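Local coordinates for protein beta-galactosidase (Marinomonas sp. ef1, PDB 6Y2K) that probably hydrolyses terminal beta-galactosyl residues of beta-galactosides such as lactose, as a cold-active family GH42 enzyme that works as a hexamer, at residues S271-P276 against A323-T328; V289-A294 against C439-E444; P319-P324 against Q363-L368. One frame throughout, in Å; residues are numbered along the deposited sequence.

Interaction 1. Residues S271-P276 against A323-T328; sequences SLDKEP and APHNPT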
loop_
_atom_site.group_PDB
_atom_site.type_symbol
_atom_site.label_atom_id
_atom_site.label_comp_id
_atom_site.label_asym_id
_atom_site.label_seq_id
_atom_site.Cartn_x
_atom_site.Cartn_y
_atom_site.Cartn_z
ATOM N N SER A 271 -7.867 29.654 2.348
ATOM C CA SER A 271 -7.821 29.030 3.679
ATOM C C SER A 271 -7.740 27.493 3.607
ATOM O O SER A 271 -6.992 26.880 4.369
ATOM C CB SER A 271 -8.999 29.477 4.556
ATOM O OG SER A 271 -10.244 29.005 4.056
ATOM N N LEU A 272 -8.468 26.880 2.675
ATOM C CA LEU A 272 -8.401 25.421 2.512
ATOM C C LEU A 272 -6.973 24.955 2.191
ATOM O O LEU A 272 -6.453 24.042 2.837
ATOM C CB LEU A 272 -9.367 24.928 1.432
ATOM C CG LEU A 272 -9.394 23.406 1.233
ATOM C CD1 LEU A 272 -9.797 22.661 2.501
ATOM C CD2 LEU A 272 -10.315 23.064 0.081
ATOM N N ASP A 273 -6.358 25.596 1.202
ATOM C CA ASP A 273 -5.020 25.223 0.754
ATOM C C ASP A 273 -3.973 25.535 1.820
ATOM O O ASP A 273 -3.091 24.703 2.077
ATOM C CB ASP A 273 -4.659 25.923 -0.559
ATOM C CG ASP A 273 -3.254 25.575 -1.036
ATOM O OD1 ASP A 273 -3.051 24.483 -1.610
ATOM O OD2 ASP A 273 -2.341 26.400 -0.829
ATOM N N LYS A 274 -4.086 26.708 2.442
ATOM C CA LYS A 274 -3.079 27.179 3.396
ATOM C C LYS A 274 -3.134 26.554 4.801
ATOM O O LYS A 274 -2.085 26.275 5.379
ATOM C CB LYS A 274 -3.145 28.710 3.527
ATOM C CG LYS A 274 -2.067 29.310 4.424
ATOM C CD LYS A 274 -2.229 30.812 4.541
ATOM C CE LYS A 274 -1.182 31.398 5.468
ATOM N NZ LYS A 274 -1.578 32.764 5.909
ATOM N N GLU A 275 -4.329 26.381 5.367
ATOM C CA GLU A 275 -4.459 26.093 6.808
ATOM C C GLU A 275 -4.147 24.640 7.204
ATOM O O GLU A 275 -4.725 23.714 6.635
ATOM C CB GLU A 275 -5.862 26.456 7.319
ATOM C CG GLU A 275 -6.205 27.937 7.253
ATOM C CD GLU A 275 -5.290 28.833 8.070
ATOM O OE1 GLU A 275 -5.136 30.017 7.692
ATOM O OE2 GLU A 275 -4.740 28.365 9.091
ATOM N N PRO A 276 -3.257 24.434 8.195
ATOM C CA PRO A 276 -3.017 23.065 8.678
ATOM C C PRO A 276 -4.204 22.370 9.336
ATOM O O PRO A 276 -4.170 21.156 9.498
ATOM C CB PRO A 276 -1.883 23.241 9.697
ATOM C CG PRO A 276 -1.171 24.459 9.249
ATOM C CD PRO A 276 -2.251 25.372 8.729
ATOM N N ALA A 323 -2.102 32.295 -1.219
ATOM C CA ALA A 323 -1.948 30.928 -0.710
ATOM C C ALA A 323 -0.847 30.210 -1.500
ATOM O O ALA A 323 -0.494 30.656 -2.596
ATOM C CB ALA A 323 -3.255 30.183 -0.804
ATOM N N PRO A 324 -0.287 29.111 -0.950
ATOM C CA PRO A 324 0.713 28.366 -1.732
ATOM C C PRO A 324 0.195 27.938 -3.112
ATOM O O PRO A 324 0.926 28.023 -4.109
ATOM C CB PRO A 324 1.035 27.151 -0.841
ATOM C CG PRO A 324 0.728 27.612 0.548
ATOM C CD PRO A 324 -0.398 28.605 0.434
ATOM N N HIS A 325 -1.068 27.519 -3.176
ATOM C CA HIS A 325 -1.707 27.203 -4.454
ATOM C C HIS A 325 -3.023 27.951 -4.529
ATOM O O HIS A 325 -3.708 28.114 -3.510
ATOM C CB HIS A 325 -1.904 25.694 -4.599
ATOM C CG HIS A 325 -0.733 24.900 -4.108
ATOM N ND1 HIS A 325 -0.690 24.350 -2.846
ATOM C CD2 HIS A 325 0.458 24.608 -4.688
ATOM C CE1 HIS A 325 0.472 23.743 -2.670
ATOM N NE2 HIS A 325 1.189 23.887 -3.771
ATOM N N ASN A 326 -3.358 28.402 -5.739
ATOM C CA ASN A 326 -4.468 29.326 -5.962
ATOM C C ASN A 326 -5.361 28.880 -7.127
ATOM O O ASN A 326 -5.284 29.415 -8.239
ATOM C CB ASN A 326 -3.912 30.730 -6.170
ATOM C CG ASN A 326 -3.140 31.222 -4.954
ATOM O OD1 ASN A 326 -3.724 31.473 -3.897
ATOM N ND2 ASN A 326 -1.820 31.316 -5.083
ATOM N N PRO A 327 -6.215 27.875 -6.875
ATOM C CA PRO A 327 -7.094 27.389 -7.937
ATOM C C PRO A 327 -8.217 28.369 -8.253
ATOM O O PRO A 327 -8.528 29.235 -7.434
ATOM C CB PRO A 327 -7.660 26.097 -7.341
ATOM C CG PRO A 327 -7.704 26.379 -5.882
ATOM C CD PRO A 327 -6.446 27.148 -5.611
ATOM N N THR A 328 -8.789 28.244 -9.452
ATOM C CA THR A 328 -10.032 28.925 -9.793
ATOM C C THR A 328 -11.198 28.266 -9.037
ATOM O O THR A 328 -11.227 27.038 -8.895
ATOM C CB THR A 328 -10.331 28.861 -11.300
ATOM O OG1 THR A 328 -10.151 27.525 -11.779
ATOM C CG2 THR A 328 -9.411 29.807 -12.079
#
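Asp-273, near the end of helix 268-274, reaches into the bend formed by Pro-324 and His-325, and its atoms illustrate how one carboxylate can hold both the backbone and the side chain of a loop. Its CB lies 3.8 Å from the carbonyl O of His-325. With CG anti to the backbone N (chi1 179°), the carboxylate is carried out to the loop, its plane almost perpendicular to the imidazole. OD1 offers its syn lone pair to ND1 of His-325 at 2.7 Å, lying close to the plane of that ring, at its edge. OD2 takes the backbone N-H of His-325, with N 2.9 Å away and well above the carboxylate plane. The same oxygen packs against the pyrrolidine ring of Pro-324, only 3.2 Å from its CD. The ND1 bond should steady the ring's rotation, while the bond to the backbone N holds the loop itself; Pro-324 CB lies over the rim of one face. Lys-283 binds carbonyls at the helix end. Asn-326 and Pro-324 also bond to a second subunit, so the loop serves the hexamer interface as well. This His-carboxylate pair joins helix 268-274 to the loop after strand 310-315 in the (beta/alpha)8 TIM barrel.

Interaction 2. Residues V289-A294 against C439-E444; sequences VGHPDA and CYRMYE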
loop_
_atom_site.group_PDB
_atom_site.type_symbol
_atom_site.label_atom_id
_atom_site.label_comp_id
_atom_site.label_asym_id
_atom_site.label_seq_id
_atom_site.Cartn_x
_atom_site.Cartn_y
_atom_site.Cartn_z
ATOM N N VAL A 289 -14.197 24.797 -3.798
ATOM C CA VAL A 289 -15.290 25.410 -3.014
ATOM C C VAL A 289 -14.969 25.779 -1.558
ATOM O O VAL A 289 -15.733 26.525 -0.926
ATOM C CB VAL A 289 -16.557 24.519 -3.032
ATOM C CG1 VAL A 289 -17.085 24.390 -4.458
ATOM C CG2 VAL A 289 -16.290 23.141 -2.428
ATOM N N GLY A 290 -13.870 25.256 -1.012
ATOM C CA GLY A 290 -13.556 25.426 0.401
ATOM C C GLY A 290 -14.281 24.404 1.247
ATOM O O GLY A 290 -15.235 23.772 0.798
ATOM N N HIS A 291 -13.824 24.227 2.482
ATOM C CA HIS A 291 -14.447 23.272 3.386
ATOM C C HIS A 291 -15.870 23.754 3.685
ATOM O O HIS A 291 -16.091 24.964 3.791
ATOM C CB HIS A 291 -13.635 23.127 4.677
ATOM C CG HIS A 291 -14.145 22.064 5.593
ATOM N ND1 HIS A 291 -15.084 22.316 6.575
ATOM C CD2 HIS A 291 -13.841 20.747 5.689
ATOM C CE1 HIS A 291 -15.345 21.193 7.223
ATOM N NE2 HIS A 291 -14.603 20.227 6.707
ATOM N N PRO A 292 -16.844 22.826 3.800
ATOM C CA PRO A 292 -18.254 23.242 4.016
ATOM C C PRO A 292 -18.546 24.157 5.216
ATOM O O PRO A 292 -19.570 24.859 5.210
ATOM C CB PRO A 292 -18.967 21.909 4.203
ATOM C CG PRO A 292 -18.187 20.975 3.347
ATOM C CD PRO A 292 -16.760 21.370 3.578
ATOM N N ASP A 293 -17.660 24.152 6.217
ATOM C CA ASP A 293 -17.786 24.982 7.420
ATOM C C ASP A 293 -16.799 26.147 7.545
ATOM O O ASP A 293 -16.779 26.826 8.578
ATOM C CB ASP A 293 -17.672 24.081 8.650
ATOM C CG ASP A 293 -18.656 22.947 8.608
ATOM O OD1 ASP A 293 -19.848 23.222 8.279
ATOM O OD2 ASP A 293 -18.246 21.782 8.854
ATOM N N ALA A 294 -16.013 26.407 6.505
ATOM C CA ALA A 294 -14.972 27.426 6.578
ATOM C C ALA A 294 -15.576 28.822 6.732
ATOM O O ALA A 294 -15.131 29.608 7.567
ATOM C CB ALA A 294 -14.075 27.359 5.351
ATOM N N CYS A 439 -12.645 23.270 18.506
ATOM C CA CYS A 439 -13.895 24.034 18.350
ATOM C C CYS A 439 -14.495 23.824 16.953
ATOM O O CYS A 439 -15.695 23.545 16.811
ATOM C CB CYS A 439 -13.680 25.531 18.609
ATOM S SG CYS A 439 -13.320 26.011 20.318
ATOM N N TYR A 440 -13.636 23.901 15.938
ATOM C CA TYR A 440 -14.046 23.727 14.546
ATOM C C TYR A 440 -14.599 22.326 14.284
ATOM O O TYR A 440 -15.594 22.188 13.596
ATOM C CB TYR A 440 -12.867 23.993 13.601
ATOM C CG TYR A 440 -13.244 24.117 12.147
ATOM C CD1 TYR A 440 -13.277 22.998 11.313
ATOM C CD2 TYR A 440 -13.552 25.356 11.592
ATOM C CE1 TYR A 440 -13.614 23.116 9.973
ATOM C CE2 TYR A 440 -13.878 25.480 10.249
ATOM C CZ TYR A 440 -13.916 24.357 9.448
ATOM O OH TYR A 440 -14.228 24.482 8.117
ATOM N N ARG A 441 -13.953 21.299 14.838
ATOM C CA ARG A 441 -14.416 19.910 14.653
ATOM C C ARG A 441 -15.701 19.585 15.444
ATOM O O ARG A 441 -16.521 18.780 14.980
ATOM C CB ARG A 441 -13.299 18.914 14.971
ATOM C CG ARG A 441 -12.086 19.024 14.054
ATOM C CD ARG A 441 -12.420 18.741 12.598
ATOM N NE ARG A 441 -11.291 18.994 11.698
ATOM C CZ ARG A 441 -11.359 18.953 10.366
ATOM N NH1 ARG A 441 -12.497 18.654 9.743
ATOM N NH2 ARG A 441 -10.279 19.203 9.636
ATOM N N MET A 442 -15.886 20.218 16.602
ATOM C CA MET A 442 -17.175 20.119 17.315
ATOM C C MET A 442 -18.272 20.796 16.480
ATOM O O MET A 442 -19.370 20.260 16.343
ATOM C CB MET A 442 -17.109 20.730 18.721
ATOM C CG MET A 442 -16.229 19.953 19.699
ATOM S SD MET A 442 -16.650 20.259 21.427
ATOM C CE MET A 442 -18.012 19.120 21.642
ATOM N N TYR A 443 -17.937 21.947 15.892
ATOM C CA TYR A 443 -18.854 22.691 15.034
ATOM C C TYR A 443 -19.227 21.902 13.770
ATOM O O TYR A 443 -20.400 21.858 13.391
ATOM C CB TYR A 443 -18.246 24.054 14.678
ATOM C CG TYR A 443 -19.119 24.940 13.815
ATOM C CD1 TYR A 443 -20.113 25.749 14.381
ATOM C CD2 TYR A 443 -18.936 24.990 12.441
ATOM C CE1 TYR A 443 -20.896 26.583 13.590
ATOM C CE2 TYR A 443 -19.715 25.808 11.640
ATOM C CZ TYR A 443 -20.694 26.600 12.216
ATOM O OH TYR A 443 -21.456 27.396 11.400
ATOM N N GLU A 444 -18.232 21.285 13.131
ATOM C CA GLU A 444 -18.459 20.434 11.957
ATOM C C GLU A 444 -19.464 19.315 12.235
ATOM O O GLU A 444 -20.347 19.062 11.415
ATOM C CB GLU A 444 -17.140 19.834 11.459
ATOM C CG GLU A 444 -17.272 18.852 10.305
ATOM C CD GLU A 444 -15.933 18.294 9.852
ATOM O OE1 GLU A 444 -15.689 18.236 8.630
ATOM O OE2 GLU A 444 -15.126 17.909 10.724
#
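His-291 and Tyr-440 approach from opposite directions, one from the loop ahead of helix 294-305 and the other from helix 435-448, and their rings meet obliquely with planes at 54°. The phenol brings its OH to within 2.8 Å of His-291 ND1. That hydroxyl is hydrogen-bonded to Tyr-278 OH, and the ring of Tyr-278 in turn meets His-291.

The other ring nitrogen of His-291 points at Glu-444. The two side chains cross at about a right angle, and His-291 NE2 donates to Glu-444 OE1 over 3.0 Å. OE1 lies in the imidazole plane, yet the N-H arrives from above the carboxylate plane, and the bond is bent (131°). Glu-444 has its chain extended as far as CD, which takes the carboxylate past Asp-293 to the histidine. OE2, its second oxygen, forms a salt bridge with Arg-441 NH1 one helical turn back, at 2.9 Å, and Arg-441 is shared with Glu-282.

Asp-293 lies across Glu-444, their carboxylates nearly perpendicular, and Asp-293 OD2 packs 3.4 Å from Glu-444 CG. Asp-293 OD2 and Glu-444 OE1, 4.4 Å apart, would probably repel, but Arg-447 and Arg-611 both bridge to Asp-293 OD1 and should offset this. CB of Asp-293 meets the edge of the Tyr-443 ring, whose hydroxyl is held by Asp-300.

Within the loop, Asp-293 N donates to His-291 ND1 at 3.2 Å, tilted from the ring plane, inside the type I beta turn from His-291 to Ala-294. The example shows a buried, largely polar junction between domains: a turn of the TIM barrel domain set against a helix of the beta-galactosidase trimerisation domain.

Interaction 3. Residues P319-P324 against Q363-L368; sequences PVNWAP and QMHAGL. With GOL (glycerol), chain D.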
loop_
_atom_site.group_PDB
_atom_site.type_symbol
_atom_site.label_atom_id
_atom_site.label_comp_id
_atom_site.label_asym_id
_atom_site.label_seq_id
_atom_site.Cartn_x
_atom_site.Cartn_y
_atom_site.Cartn_z
ATOM N N PRO A 319 -9.664 33.369 -8.410
ATOM C CA PRO A 319 -8.405 32.964 -7.778
ATOM C C PRO A 319 -7.726 34.132 -7.053
ATOM O O PRO A 319 -7.785 35.273 -7.539
ATOM C CB PRO A 319 -7.546 32.491 -8.957
ATOM C CG PRO A 319 -8.119 33.166 -10.150
ATOM C CD PRO A 319 -9.596 33.297 -9.882
ATOM N N VAL A 320 -7.116 33.846 -5.901
ATOM C CA VAL A 320 -6.342 34.834 -5.140
ATOM C C VAL A 320 -4.823 34.638 -5.388
ATOM O O VAL A 320 -4.428 33.771 -6.162
ATOM C CB VAL A 320 -6.707 34.818 -3.633
ATOM C CG1 VAL A 320 -8.210 35.063 -3.440
ATOM C CG2 VAL A 320 -6.279 33.529 -2.943
ATOM N N ASN A 321 -3.989 35.459 -4.742
ATOM C CA ASN A 321 -2.531 35.472 -4.969
ATOM C C ASN A 321 -1.702 34.857 -3.841
ATOM O O ASN A 321 -0.547 34.506 -4.070
ATOM C CB ASN A 321 -2.036 36.913 -5.118
ATOM C CG ASN A 321 -2.323 37.750 -3.881
ATOM O OD1 ASN A 321 -3.486 38.050 -3.606
ATOM N ND2 ASN A 321 -1.282 38.085 -3.104
ATOM N N TRP A 322 -2.269 34.765 -2.639
ATOM C CA TRP A 322 -1.461 34.666 -1.408
ATOM C C TRP A 322 -1.291 33.270 -0.807
ATOM O O TRP A 322 -0.410 33.079 0.023
ATOM C CB TRP A 322 -1.950 35.656 -0.337
ATOM C CG TRP A 322 -3.428 35.654 -0.062
ATOM C CD1 TRP A 322 -4.343 36.563 -0.513
ATOM C CD2 TRP A 322 -4.156 34.718 0.739
ATOM N NE1 TRP A 322 -5.593 36.243 -0.055
ATOM C CE2 TRP A 322 -5.508 35.120 0.724
ATOM C CE3 TRP A 322 -3.799 33.575 1.470
ATOM C CZ2 TRP A 322 -6.503 34.418 1.401
ATOM C CZ3 TRP A 322 -4.797 32.880 2.156
ATOM C CH2 TRP A 322 -6.131 33.302 2.110
ATOM N N ALA A 323 -2.102 32.295 -1.219
ATOM C CA ALA A 323 -1.948 30.928 -0.710
ATOM C C ALA A 323 -0.847 30.210 -1.500
ATOM O O ALA A 323 -0.494 30.656 -2.596
ATOM C CB ALA A 323 -3.255 30.183 -0.804
ATOM N N PRO A 324 -0.287 29.111 -0.950
ATOM C CA PRO A 324 0.713 28.366 -1.732
ATOM C C PRO A 324 0.195 27.938 -3.112
ATOM O O PRO A 324 0.926 28.023 -4.109
ATOM C CB PRO A 324 1.035 27.151 -0.841
ATOM C CG PRO A 324 0.728 27.612 0.548
ATOM C CD PRO A 324 -0.398 28.605 0.434
ATOM N N GLN A 363 -1.410 41.647 -8.003
ATOM C CA GLN A 363 -1.771 41.688 -9.423
ATOM C C GLN A 363 -2.426 40.380 -9.951
ATOM O O GLN A 363 -3.170 40.424 -10.933
ATOM C CB GLN A 363 -0.584 42.135 -10.302
ATOM C CG GLN A 363 0.587 41.162 -10.392
ATOM C CD GLN A 363 1.819 41.784 -11.031
ATOM O OE1 GLN A 363 2.223 41.392 -12.130
ATOM N NE2 GLN A 363 2.421 42.771 -10.347
ATOM N N MET A 364 -2.176 39.242 -9.290
ATOM C CA MET A 364 -2.850 37.974 -9.631
ATOM C C MET A 364 -4.138 37.689 -8.831
ATOM O O MET A 364 -4.724 36.615 -8.989
ATOM C CB MET A 364 -1.880 36.792 -9.476
ATOM C CG MET A 364 -0.615 36.895 -10.314
ATOM S SD MET A 364 -0.929 37.046 -12.083
ATOM C CE MET A 364 -1.513 35.406 -12.473
ATOM N N HIS A 365 -4.592 38.637 -8.008
ATOM C CA HIS A 365 -5.837 38.481 -7.243
ATOM C C HIS A 365 -7.009 38.925 -8.121
ATOM O O HIS A 365 -7.079 40.083 -8.512
ATOM C CB HIS A 365 -5.798 39.314 -5.959
ATOM C CG HIS A 365 -6.884 38.992 -4.979
ATOM N ND1 HIS A 365 -8.227 39.051 -5.299
ATOM C CD2 HIS A 365 -6.827 38.654 -3.666
ATOM C CE1 HIS A 365 -8.944 38.739 -4.233
ATOM N NE2 HIS A 365 -8.120 38.508 -3.226
ATOM N N ALA A 366 -7.930 38.007 -8.392
ATOM C CA ALA A 366 -9.078 38.281 -9.258
ATOM C C ALA A 366 -10.039 39.326 -8.689
ATOM O O ALA A 366 -10.013 39.657 -7.502
ATOM C CB ALA A 366 -9.831 36.992 -9.548
ATOM N N GLY A 367 -10.867 39.861 -9.579
ATOM C CA GLY A 367 -11.955 40.742 -9.200
ATOM C C GLY A 367 -13.199 40.412 -9.993
ATOM O O GLY A 367 -13.225 39.408 -10.705
ATOM N N LEU A 368 -14.228 41.252 -9.869
ATOM C CA LEU A 368 -15.425 41.118 -10.711
ATOM C C LEU A 368 -15.092 41.379 -12.171
ATOM O O LEU A 368 -15.721 40.799 -13.044
ATOM C CB LEU A 368 -16.560 42.060 -10.287
ATOM C CG LEU A 368 -17.139 42.029 -8.868
ATOM C CD1 LEU A 368 -18.598 42.501 -8.871
ATOM C CD2 LEU A 368 -17.038 40.675 -8.193
HETATM C C1 GOL D . -6.927 39.814 -0.362
HETATM O O1 GOL D . -7.299 38.420 -0.538
HETATM C C2 GOL D . -5.979 40.090 0.825
HETATM O O2 GOL D . -5.565 41.479 0.740
HETATM C C3 GOL D . -6.663 39.769 2.164
HETATM O O3 GOL D . -5.751 39.709 3.291
#
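Oxygen O1 of a bound glycerol is gripped from both segments at once, by Trp-322 NE1 and His-365 NE2, each 2.8 Å away. The indole donates its N-H, with O1 at the ring edge and near its plane; toward the histidine either partner could be the donor. O1 also lies in the imidazole plane, so both rings present an edge to the hydroxyl. The imidazole is itself held from behind, for His-365 ND1 donates to Ala-366 O at 2.9 Å, in the ring plane and on a lone pair of the carbonyl.

One face of the His-365 ring is covered by Val-320. The two side chains lie side by side and point the same way, and Val-320 CG1 stands 3.8 Å from the ring centroid in a CH-pi contact. The imidazole extends alongside the valine because its CG is anti to the backbone N (chi1 -167°). The other methyl of the valine, CG2, lies over the rim of one face of the Trp-322 indole.

These loops follow strands 310-315 and 348-352, the seventh and eighth of the TIM barrel, and the glycerol, although probably from the crystallisation liquor, also bonds Arg-103, Glu-142 and Glu-362. Such a polar pocket at the mouth of the barrel is consistent with the sugar-binding site of GH42 enzymes.

Asn-321 sets OD1 at the imidazole edge, 3.4 Å from CD2 of His-365; this oxygen is buried and has no polar partner in the model. Away from the glycerol, Ala-366 N donates to Pro-319 O at 2.9 Å, almost straight at 169° and nearly along the C=O axis. Beside that bond, Pro-319 CD rests on Ala-366 CB at 3.7 Å, while Val-320 O is bound by Gln-429 of a second subunit.

How the interactions relate
Along the chain, 271-276 and 289-294 come first, then 319-324 running into 323-328, next 363-368 and finally 439-444. Interactions 1 and 3 share Ala-323 and Pro-324, with centres about 11 Å apart, so the loop after strand 310-315 is tied to helix 268-274 on one side and to the loop after strand 348-352 on the other; both contacts touch a second subunit. Interaction 2 lies deeper, its centre about 15 Å from that of interaction 1, which it meets where Leu-272 packs on Gly-290. Of the three, only it joins the barrel to the trimerisation domain, and it stays about 10 Å from interaction 3 at the nearest atoms. One barrel thus links pocket, domain junction and hexamer interface.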